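Local coordinates for tetratricopeptide repeat domain protein (Salinibacter ruber, PDB 3MA5) that is of unknown function but, as the tetratricopeptide repeat part of a longer protein, probably serves as a helical scaffold for binding other proteins, at residues Thr43-His46 with Leu47-Tyr51. Residues are numbered along the deposited sequence; the frame is centred on the assembly and turned at random.
Sequences TYYH and LGKLY
Tyr45 sets its CG anti to the backbone N (chi1 171°), and Lys49 sets its CG anti to its own carbonyl carbon and bends at chi2 (-85°). These torsions bring the two side chains together one turn apart on helix 42-53. This helix lies in the second predicted tetratricopeptide repeat, in a fold of antiparallel helix pairs. Lys49 CG lies over one face of the Tyr45 ring in a CH-pi contact, 4.0 Å from the centroid and offset toward the rim. The lysine chain then runs on toward the phenol end, where CE is 3.6 Å from Tyr45 OH. With an alanine at Tyr45, the lysine methylenes are likely to lose the ring face beneath CG, leaving the chain freer to turn. Ala86 of helix 77-91 touches both side chains.

The edge of the Tyr45 ring meets His46: CD1 lies over one face of the imidazole, and ND1 lies in the plane of the phenol ring. Backbone i to i+4 bonds hold the turn. Leu47 N gives a 3.0 Å bond to Thr43 O, and Gly48 N bonds to Tyr44 O at 3.3 Å. Leu50 N makes a weak bond to His46 O. Between the two residues of the CH-pi pair, Lys49 N donates to Tyr45 O at 3.1 Å.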
loop_
_atom_site.group_PDB
_atom_site.type_symbol
_atom_site.label_atom_id
_atom_site.label_comp_id
_atom_site.label_asym_id
_atom_site.label_seq_id
_atom_site.Cartn_x
_atom_site.Cartn_y
_atom_site.Cartn_z
ATOM N N THR A 43 4.842 -0.583 -0.637
ATOM C CA THR A 43 3.639 -0.809 -1.424
ATOM C C THR A 43 2.352 -0.849 -0.618
ATOM O O THR A 43 1.324 -0.345 -1.046
ATOM C CB THR A 43 3.719 -2.136 -2.176
ATOM O OG1 THR A 43 5.028 -2.300 -2.714
ATOM C CG2 THR A 43 2.715 -2.172 -3.304
ATOM N N TYR A 44 2.410 -1.452 0.556
ATOM C CA TYR A 44 1.214 -1.607 1.359
ATOM C C TYR A 44 0.459 -0.360 1.755
ATOM O O TYR A 44 -0.756 -0.389 1.808
ATOM C CB TYR A 44 1.530 -2.451 2.598
ATOM C CG TYR A 44 2.051 -3.821 2.251
ATOM C CD1 TYR A 44 3.371 -4.001 1.849
ATOM C CD2 TYR A 44 1.204 -4.933 2.264
ATOM C CE1 TYR A 44 3.842 -5.265 1.458
ATOM C CE2 TYR A 44 1.657 -6.196 1.880
ATOM C CZ TYR A 44 2.977 -6.354 1.473
ATOM O OH TYR A 44 3.429 -7.587 1.051
ATOM N N TYR A 45 1.155 0.733 2.030
ATOM C CA TYR A 45 0.448 1.941 2.426
ATOM C C TYR A 45 -0.301 2.623 1.274
ATOM O O TYR A 45 -1.439 3.056 1.427
ATOM C CB TYR A 45 1.421 2.916 3.091
ATOM C CG TYR A 45 0.842 4.272 3.354
ATOM C CD1 TYR A 45 0.826 5.247 2.358
ATOM C CD2 TYR A 45 0.245 4.563 4.575
ATOM C CE1 TYR A 45 0.213 6.491 2.577
ATOM C CE2 TYR A 45 -0.369 5.804 4.804
ATOM C CZ TYR A 45 -0.384 6.762 3.799
ATOM O OH TYR A 45 -0.993 7.982 3.999
ATOM N N HIS A 46 0.333 2.718 0.121
ATOM C CA HIS A 46 -0.310 3.343 -1.005
ATOM C C HIS A 46 -1.401 2.476 -1.609
ATOM O O HIS A 46 -2.368 3.007 -2.144
ATOM C CB HIS A 46 0.727 3.709 -2.073
ATOM C CG HIS A 46 1.744 4.698 -1.597
ATOM N ND1 HIS A 46 1.404 5.929 -1.092
ATOM C CD2 HIS A 46 3.094 4.600 -1.469
ATOM C CE1 HIS A 46 2.486 6.547 -0.660
ATOM N NE2 HIS A 46 3.526 5.756 -0.879
ATOM N N LEU A 47 -1.265 1.152 -1.529
ATOM C CA LEU A 47 -2.264 0.259 -2.096
ATOM C C LEU A 47 -3.541 0.357 -1.306
ATOM O O LEU A 47 -4.623 0.432 -1.871
ATOM C CB LEU A 47 -1.779 -1.183 -2.071
ATOM C CG LEU A 47 -2.707 -2.194 -2.750
ATOM C CD1 LEU A 47 -3.157 -1.643 -4.089
ATOM C CD2 LEU A 47 -1.985 -3.524 -2.925
ATOM N N GLY A 48 -3.404 0.364 0.011
ATOM C CA GLY A 48 -4.557 0.435 0.875
ATOM C C GLY A 48 -5.240 1.775 0.778
ATOM O O GLY A 48 -6.463 1.864 0.835
ATOM N N LYS A 49 -4.453 2.830 0.635
ATOM C CA LYS A 49 -5.017 4.166 0.540
ATOM C C LYS A 49 -5.754 4.268 -0.786
ATOM O O LYS A 49 -6.664 5.072 -0.938
ATOM C CB LYS A 49 -3.904 5.212 0.643
ATOM C CG LYS A 49 -3.466 5.517 2.065
ATOM C CD LYS A 49 -4.367 6.584 2.689
ATOM C CE LYS A 49 -4.327 6.582 4.211
ATOM N NZ LYS A 49 -5.110 7.722 4.766
ATOM N N LEU A 50 -5.370 3.422 -1.736
ATOM C CA LEU A 50 -5.985 3.409 -3.050
ATOM C C LEU A 50 -7.255 2.604 -3.013
ATOM O O LEU A 50 -8.249 2.956 -3.660
ATOM C CB LEU A 50 -5.042 2.792 -4.067
ATOM C CG LEU A 50 -5.308 3.050 -5.552
ATOM C CD1 LEU A 50 -5.494 4.550 -5.792
ATOM C CD2 LEU A 50 -4.140 2.538 -6.372
ATOM N N TYR A 51 -7.221 1.507 -2.265
ATOM C CA TYR A 51 -8.395 0.660 -2.144
ATOM C C TYR A 51 -9.515 1.445 -1.510
ATOM O O TYR A 51 -10.671 1.299 -1.887
ATOM C CB TYR A 51 -8.103 -0.559 -1.291
ATOM C CG TYR A 51 -7.505 -1.696 -2.062
ATOM C CD1 TYR A 51 -7.773 -1.866 -3.420
ATOM C CD2 TYR A 51 -6.684 -2.619 -1.433
ATOM C CE1 TYR A 51 -7.222 -2.925 -4.128
ATOM C CE2 TYR A 51 -6.131 -3.677 -2.128
ATOM C CZ TYR A 51 -6.398 -3.828 -3.465
ATOM O OH TYR A 51 -5.796 -4.861 -4.133
#